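Local coordinates for protein acetyl-CoA acetyltransferase A (Ascaris suum, PDB 6BJA) that binds coenzyme A and, as a thiolase, probably catalyses acetyl transfer between acyl-CoA thioesters, at residues 179-184 and 231-236; 238-241 and 247-250. All coordinates share one frame; numbering follows the deposited sequence.

Interaction 1 of 2, residues 179-184 and 231-236; sequences QLDAYA and EKVPAL. With COA (coenzyme A), chain C.
V233 lays its CG1 methyl over the flat face of the D181 carboxylate, 3.4 Å from CG of D181, and the methyl stands almost as near both oxygens. The two side chains run past each other in opposite directions. V233 turns CG1 anti to its backbone N (chi1 168°), which sends that branch to the helix and leaves CG2 for the ligand. P234 adds only a marginal contact with D181.

Polar linkage runs through water. One molecule donates to OD1 of D181 at 2.8 Å and to O of V233 at 2.7 Å, bridging helix and loop. OD1 also receives ND2 of N252. OD2 is salt-bridged to R177, whose guanidinium reaches the carbonyls of V233 and L236 as well, so the carboxylate is fixed in rotation and its negative charge is probably well compensated.

Both segments belong to the insertion that thiolases carry between two core strands, the loop domain, which covers the coenzyme. Here 231-236 begins as the end of a 3-10 segment and runs on into the loop beside helix 177-197.

The ligand contacts of these two segments come from 231-236. K232, extended beyond CG, brings NZ within 2.7 Å of O8A of the coenzyme A 3'-phosphate, and NZ also bonds to the ribose hydroxyl O2B (2.7 Å) and the ester oxygen O3B (3.1 Å). V233 CG2 lies off the adenine plane and beyond its N1A-C2A rim, 3.9 Å from N1A of coenzyme A, while L236 CD2 touches ribose O4B at 3.3 Å.

Interaction 2 of 2, residues 238-241 and 247-250; sequences PAFL and TITA. With COA (coenzyme A), chain C.
The F240 ring meets I248 at its edge: CG2 of I248 lies 3.7 Å from CE2 of F240, near the ring plane. Further round the same rim, CZ of F240 faces C6P of the coenzyme A pantetheine arm at 3.8 Å, in the plane of the ring. One face of the phenyl carries CB of the preceding A239, 4.0 Å above the plane and displaced toward the rim. The rim of the ring thus touches protein and ligand at once, and F326 packs against both F240 and I248.

The two partners are loop segments without regular structure in the loop domain of the thiolase fold, joined across a short loop, that contribute F240 and A250 to the coenzyme A pocket. With chi1 at -60°, CG2 of I248 stands opposite the backbone N and faces the phenyl, while CG1 goes to L180 of helix 177-197.

A single backbone bond fastens the pair. N of A239 donates to O of I248 at 2.9 Å, nearly straight (166° at the hydrogen). The same oxygen accepts a water at 2.8 Å, and that water in turn accepts from N of F240, tying two successive amides to one carbonyl. CA of P238 makes a CA-H...O contact with it too, at 3.3 Å. CB and CG of P238 come loosely up to N of T247, while its CA touches CG2 of T249.

E167 of helix 162-172 is hydrogen-bonded to OG1 of T247 and accepts from N of I248. At the ligand end of 247-250, CB of A250 comes to 3.5 Å from O5B of coenzyme A.

In the fold
Well into the chain, helix 177-197 supplies 179-184; 46 residues on, including the rest of that helix, the chain returns at 231-236 and closes interaction 1. Only one residue further on, 238-241 opens interaction 2, which a five-residue loop closes at 247-250 before strand 257-267 re-enters the core sheet. The two closures are therefore in series, neither nested nor crossed. In space they touch: L180 on the helix packs on T247 and I248, and L236 on T249. Together they join helices 162-172 and 177-197 to the loop that borders coenzyme A, interaction 1 at its adenosine end and interaction 2 further toward the pantetheine arm.

Interaction 1 of 2, residues 179-184 and 231-236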
loop_
_atom_site.group_PDB
_atom_site.type_symbol
_atom_site.label_atom_id
_atom_site.label_comp_id
_atom_site.label_asym_id
_atom_site.label_seq_id
_atom_site.Cartn_x
_atom_site.Cartn_y
_atom_site.Cartn_z
ATOM N N GLN A 179 -13.365 -29.180 -28.192
ATOM C CA GLN A 179 -13.945 -29.973 -27.103
ATOM C C GLN A 179 -14.062 -29.182 -25.810
ATOM O O GLN A 179 -15.078 -29.298 -25.122
ATOM C CB GLN A 179 -13.135 -31.224 -26.829
ATOM C CG GLN A 179 -13.161 -32.251 -27.964
ATOM C CD GLN A 179 -12.071 -33.249 -27.809
ATOM O OE1 GLN A 179 -10.899 -32.920 -27.990
ATOM N NE2 GLN A 179 -12.429 -34.477 -27.438
ATOM N N LEU A 180 -13.035 -28.401 -25.476
ATOM C CA LEU A 180 -13.080 -27.626 -24.223
ATOM C C LEU A 180 -14.226 -26.610 -24.272
ATOM O O LEU A 180 -14.979 -26.436 -23.297
ATOM C CB LEU A 180 -11.740 -26.905 -23.958
ATOM C CG LEU A 180 -10.704 -27.670 -23.137
ATOM C CD1 LEU A 180 -10.450 -29.049 -23.665
ATOM C CD2 LEU A 180 -9.414 -26.852 -23.098
ATOM N N ASP A 181 -14.381 -25.942 -25.411
ATOM C CA ASP A 181 -15.433 -24.932 -25.558
ATOM C C ASP A 181 -16.819 -25.581 -25.571
ATOM O O ASP A 181 -17.742 -25.070 -24.931
ATOM C CB ASP A 181 -15.235 -24.110 -26.841
ATOM C CG ASP A 181 -14.162 -23.045 -26.702
ATOM O OD1 ASP A 181 -13.664 -22.816 -25.558
ATOM O OD2 ASP A 181 -13.837 -22.421 -27.740
ATOM N N ALA A 182 -16.971 -26.705 -26.275
ATOM C CA ALA A 182 -18.258 -27.385 -26.297
ATOM C C ALA A 182 -18.632 -27.858 -24.892
ATOM O O ALA A 182 -19.784 -27.773 -24.500
ATOM C CB ALA A 182 -18.247 -28.552 -27.271
ATOM N N TYR A 183 -17.652 -28.343 -24.141
ATOM C CA TYR A 183 -17.883 -28.774 -22.769
ATOM C C TYR A 183 -18.362 -27.615 -21.913
ATOM O O TYR A 183 -19.305 -27.758 -21.126
ATOM C CB TYR A 183 -16.597 -29.380 -22.181
ATOM C CG TYR A 183 -16.827 -29.918 -20.793
ATOM C CD1 TYR A 183 -16.785 -29.075 -19.690
ATOM C CD2 TYR A 183 -17.119 -31.258 -20.579
ATOM C CE1 TYR A 183 -17.040 -29.558 -18.422
ATOM C CE2 TYR A 183 -17.370 -31.751 -19.299
ATOM C CZ TYR A 183 -17.340 -30.892 -18.235
ATOM O OH TYR A 183 -17.603 -31.397 -16.973
ATOM N N ALA A 184 -17.722 -26.462 -22.060
ATOM C CA ALA A 184 -18.065 -25.298 -21.275
ATOM C C ALA A 184 -19.473 -24.855 -21.586
ATOM O O ALA A 184 -20.285 -24.628 -20.686
ATOM C CB ALA A 184 -17.073 -24.150 -21.538
ATOM N N GLU A 231 -21.323 -16.284 -28.643
ATOM C CA GLU A 231 -20.618 -15.993 -29.883
ATOM C C GLU A 231 -19.178 -15.544 -29.614
ATOM O O GLU A 231 -18.343 -15.544 -30.523
ATOM C CB GLU A 231 -21.381 -14.939 -30.707
ATOM C CG GLU A 231 -21.583 -13.596 -30.027
ATOM C CD GLU A 231 -22.833 -13.528 -29.150
ATOM O OE1 GLU A 231 -23.564 -14.545 -29.021
ATOM O OE2 GLU A 231 -23.084 -12.437 -28.594
ATOM N N LYS A 232 -18.878 -15.208 -28.362
ATOM C CA LYS A 232 -17.566 -14.706 -27.967
ATOM C C LYS A 232 -16.589 -15.844 -27.634
ATOM O O LYS A 232 -15.369 -15.667 -27.660
ATOM C CB LYS A 232 -17.737 -13.777 -26.770
ATOM C CG LYS A 232 -16.622 -12.795 -26.553
ATOM C CD LYS A 232 -17.076 -11.686 -25.615
ATOM C CE LYS A 232 -16.174 -10.480 -25.726
ATOM N NZ LYS A 232 -16.331 -9.560 -24.563
ATOM N N VAL A 233 -17.135 -17.022 -27.363
ATOM C CA VAL A 233 -16.342 -18.140 -26.865
ATOM C C VAL A 233 -15.236 -18.570 -27.846
ATOM O O VAL A 233 -14.105 -18.767 -27.446
ATOM C CB VAL A 233 -17.260 -19.338 -26.531
ATOM C CG1 VAL A 233 -16.455 -20.617 -26.279
ATOM C CG2 VAL A 233 -18.148 -18.995 -25.324
ATOM N N PRO A 234 -15.557 -18.735 -29.139
ATOM C CA PRO A 234 -14.465 -19.110 -30.044
ATOM C C PRO A 234 -13.537 -17.957 -30.387
ATOM O O PRO A 234 -12.503 -18.182 -31.018
ATOM C CB PRO A 234 -15.210 -19.598 -31.298
ATOM C CG PRO A 234 -16.522 -18.929 -31.234
ATOM C CD PRO A 234 -16.871 -18.875 -29.785
ATOM N N ALA A 235 -13.905 -16.745 -30.014
ATOM C CA ALA A 235 -13.107 -15.570 -30.351
ATOM C C ALA A 235 -12.034 -15.298 -29.313
ATOM O O ALA A 235 -11.072 -14.571 -29.579
ATOM C CB ALA A 235 -13.999 -14.359 -30.497
ATOM N N LEU A 236 -12.207 -15.857 -28.118
ATOM C CA LEU A 236 -11.265 -15.611 -27.041
ATOM C C LEU A 236 -9.895 -16.184 -27.336
ATOM O O LEU A 236 -9.769 -17.229 -27.968
ATOM C CB LEU A 236 -11.784 -16.209 -25.735
ATOM C CG LEU A 236 -13.119 -15.699 -25.219
ATOM C CD1 LEU A 236 -13.363 -16.304 -23.860
ATOM C CD2 LEU A 236 -13.162 -14.184 -25.158
HETATM N N1A COA C . -18.497 -16.451 -22.414
HETATM C C2A COA C . -18.041 -15.559 -23.313
HETATM N N3A COA C . -17.034 -14.707 -23.070
HETATM C C4A COA C . -16.401 -14.699 -21.880
HETATM C C5A COA C . -16.827 -15.645 -20.844
HETATM C C6A COA C . -17.944 -16.554 -21.183
HETATM N N6A COA C . -18.406 -17.463 -20.302
HETATM N N7A COA C . -16.034 -15.416 -19.776
HETATM C C8A COA C . -15.179 -14.413 -20.106
HETATM N N9A COA C . -15.401 -13.990 -21.375
HETATM C C1B COA C . -14.707 -12.908 -22.125
HETATM C C2B COA C . -15.066 -11.564 -21.513
HETATM O O2B COA C . -16.109 -10.911 -22.241
HETATM C C3B COA C . -13.797 -10.741 -21.562
HETATM O O3B COA C . -13.990 -9.670 -22.495
HETATM P P3B COA C . -13.195 -9.416 -23.867
HETATM O O7A COA C . -13.175 -10.705 -24.655
HETATM O O8A COA C . -13.939 -8.357 -24.649
HETATM O O9A COA C . -11.788 -8.964 -23.567
HETATM C C4B COA C . -12.678 -11.751 -21.832
HETATM O O4B COA C . -13.280 -13.024 -22.088
HETATM C C5B COA C . -11.815 -11.903 -20.594
HETATM O O5B COA C . -12.661 -12.465 -19.596
HETATM P P1A COA C . -12.924 -11.785 -18.156
HETATM O O1A COA C . -13.305 -10.328 -18.263
HETATM O O2A COA C . -13.994 -12.545 -17.403
HETATM O O3A COA C . -11.550 -11.858 -17.353
HETATM P P2A COA C . -11.313 -10.861 -16.117
HETATM O O4A COA C . -11.211 -9.434 -16.609
HETATM O O5A COA C . -12.407 -11.006 -15.079
HETATM O O6A COA C . -9.918 -11.355 -15.513
HETATM C CBP COA C . -9.453 -12.922 -13.808
HETATM C CCP COA C . -9.759 -12.749 -15.280
HETATM C CDP COA C . -8.182 -12.156 -13.520
HETATM C CEP COA C . -10.535 -12.294 -12.924
HETATM C CAP COA C . -9.152 -14.402 -13.512
HETATM O OAP COA C . -8.619 -14.486 -12.181
HETATM C C9P COA C . -10.349 -15.318 -13.663
HETATM O O9P COA C . -11.489 -14.881 -13.715
HETATM N N8P COA C . -10.161 -16.638 -13.737
HETATM C C7P COA C . -8.878 -17.307 -13.707
HETATM C C6P COA C . -9.039 -18.745 -14.179
HETATM C C5P COA C . -8.796 -19.656 -13.007
HETATM O O5P COA C . -7.692 -20.161 -12.819
HETATM N N4P COA C . -9.828 -19.831 -12.193
HETATM C C3P COA C . -9.679 -20.608 -10.976
HETATM C C2P COA C . -10.122 -22.047 -11.090
HETATM S S1P COA C . -8.896 -23.126 -10.326
HETATM O O HOH W 1 -13.232 -20.087 -25.243
#

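Interaction 2 of 2, residues 238-241 and 247-250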
loop_
_atom_site.group_PDB
_atom_site.type_symbol
_atom_site.label_atom_id
_atom_site.label_comp_id
_atom_site.label_asym_id
_atom_site.label_seq_id
_atom_site.Cartn_x
_atom_site.Cartn_y
_atom_site.Cartn_z
ATOM N N PRO A 238 -6.302 -17.815 -25.862
ATOM C CA PRO A 238 -5.866 -18.599 -24.700
ATOM C C PRO A 238 -5.304 -17.702 -23.610
ATOM O O PRO A 238 -4.548 -16.783 -23.919
ATOM C CB PRO A 238 -4.798 -19.519 -25.277
ATOM C CG PRO A 238 -5.238 -19.720 -26.696
ATOM C CD PRO A 238 -5.827 -18.407 -27.127
ATOM N N ALA A 239 -5.684 -17.974 -22.364
ATOM C CA ALA A 239 -5.366 -17.094 -21.240
ATOM C C ALA A 239 -4.066 -17.432 -20.534
ATOM O O ALA A 239 -3.511 -16.582 -19.833
ATOM C CB ALA A 239 -6.493 -17.133 -20.242
ATOM N N PHE A 240 -3.594 -18.661 -20.696
ATOM C CA PHE A 240 -2.455 -19.161 -19.918
ATOM C C PHE A 240 -1.249 -19.545 -20.757
ATOM O O PHE A 240 -0.103 -19.439 -20.296
ATOM C CB PHE A 240 -2.903 -20.359 -19.087
ATOM C CG PHE A 240 -4.015 -20.037 -18.148
ATOM C CD1 PHE A 240 -3.783 -19.260 -17.032
ATOM C CD2 PHE A 240 -5.293 -20.477 -18.389
ATOM C CE1 PHE A 240 -4.793 -18.945 -16.172
ATOM C CE2 PHE A 240 -6.319 -20.161 -17.534
ATOM C CZ PHE A 240 -6.063 -19.391 -16.403
ATOM N N LEU A 241 -1.497 -19.995 -21.985
ATOM C CA LEU A 241 -0.439 -20.470 -22.856
ATOM C C LEU A 241 -0.582 -19.757 -24.183
ATOM O O LEU A 241 -1.601 -19.898 -24.853
ATOM C CB LEU A 241 -0.520 -21.994 -23.025
ATOM C CG LEU A 241 0.482 -22.663 -23.963
ATOM C CD1 LEU A 241 1.918 -22.325 -23.585
ATOM C CD2 LEU A 241 0.269 -24.167 -23.964
ATOM N N THR A 247 -5.216 -23.628 -25.321
ATOM C CA THR A 247 -6.616 -24.025 -25.505
ATOM C C THR A 247 -7.540 -23.496 -24.409
ATOM O O THR A 247 -8.743 -23.336 -24.611
ATOM C CB THR A 247 -6.764 -25.550 -25.528
ATOM O OG1 THR A 247 -6.358 -26.089 -24.260
ATOM C CG2 THR A 247 -5.926 -26.162 -26.617
ATOM N N ILE A 248 -6.976 -23.226 -23.236
ATOM C CA ILE A 248 -7.791 -22.797 -22.113
ATOM C C ILE A 248 -7.981 -21.277 -22.129
ATOM O O ILE A 248 -7.016 -20.508 -22.254
ATOM C CB ILE A 248 -7.164 -23.262 -20.773
ATOM C CG1 ILE A 248 -7.057 -24.794 -20.751
ATOM C CG2 ILE A 248 -7.993 -22.767 -19.586
ATOM C CD1 ILE A 248 -6.383 -25.370 -19.504
ATOM N N THR A 249 -9.236 -20.863 -21.992
ATOM C CA THR A 249 -9.633 -19.465 -22.074
ATOM C C THR A 249 -10.459 -19.081 -20.867
ATOM O O THR A 249 -10.859 -19.944 -20.087
ATOM C CB THR A 249 -10.494 -19.181 -23.303
ATOM O OG1 THR A 249 -11.781 -19.763 -23.108
ATOM C CG2 THR A 249 -9.860 -19.758 -24.551
ATOM N N ALA A 250 -10.792 -17.799 -20.764
ATOM C CA ALA A 250 -11.660 -17.350 -19.674
ATOM C C ALA A 250 -13.001 -18.064 -19.714
ATOM O O ALA A 250 -13.603 -18.279 -18.667
ATOM C CB ALA A 250 -11.861 -15.844 -19.725
HETATM N N1A COA C . -18.497 -16.451 -22.414
HETATM C C2A COA C . -18.041 -15.559 -23.313
HETATM N N3A COA C . -17.034 -14.707 -23.070
HETATM C C4A COA C . -16.401 -14.699 -21.880
HETATM C C5A COA C . -16.827 -15.645 -20.844
HETATM C C6A COA C . -17.944 -16.554 -21.183
HETATM N N6A COA C . -18.406 -17.463 -20.302
HETATM N N7A COA C . -16.034 -15.416 -19.776
HETATM C C8A COA C . -15.179 -14.413 -20.106
HETATM N N9A COA C . -15.401 -13.990 -21.375
HETATM C C1B COA C . -14.707 -12.908 -22.125
HETATM C C2B COA C . -15.066 -11.564 -21.513
HETATM O O2B COA C . -16.109 -10.911 -22.241
HETATM C C3B COA C . -13.797 -10.741 -21.562
HETATM O O3B COA C . -13.990 -9.670 -22.495
HETATM P P3B COA C . -13.195 -9.416 -23.867
HETATM O O7A COA C . -13.175 -10.705 -24.655
HETATM O O8A COA C . -13.939 -8.357 -24.649
HETATM O O9A COA C . -11.788 -8.964 -23.567
HETATM C C4B COA C . -12.678 -11.751 -21.832
HETATM O O4B COA C . -13.280 -13.024 -22.088
HETATM C C5B COA C . -11.815 -11.903 -20.594
HETATM O O5B COA C . -12.661 -12.465 -19.596
HETATM P P1A COA C . -12.924 -11.785 -18.156
HETATM O O1A COA C . -13.305 -10.328 -18.263
HETATM O O2A COA C . -13.994 -12.545 -17.403
HETATM O O3A COA C . -11.550 -11.858 -17.353
HETATM P P2A COA C . -11.313 -10.861 -16.117
HETATM O O4A COA C . -11.211 -9.434 -16.609
HETATM O O5A COA C . -12.407 -11.006 -15.079
HETATM O O6A COA C . -9.918 -11.355 -15.513
HETATM C CBP COA C . -9.453 -12.922 -13.808
HETATM C CCP COA C . -9.759 -12.749 -15.280
HETATM C CDP COA C . -8.182 -12.156 -13.520
HETATM C CEP COA C . -10.535 -12.294 -12.924
HETATM C CAP COA C . -9.152 -14.402 -13.512
HETATM O OAP COA C . -8.619 -14.486 -12.181
HETATM C C9P COA C . -10.349 -15.318 -13.663
HETATM O O9P COA C . -11.489 -14.881 -13.715
HETATM N N8P COA C . -10.161 -16.638 -13.737
HETATM C C7P COA C . -8.878 -17.307 -13.707
HETATM C C6P COA C . -9.039 -18.745 -14.179
HETATM C C5P COA C . -8.796 -19.656 -13.007
HETATM O O5P COA C . -7.692 -20.161 -12.819
HETATM N N4P COA C . -9.828 -19.831 -12.193
HETATM C C3P COA C . -9.679 -20.608 -10.976
HETATM C C2P COA C . -10.122 -22.047 -11.090
HETATM S S1P COA C . -8.896 -23.126 -10.326
HETATM O O HOH W 2 -4.324 -21.140 -22.181
#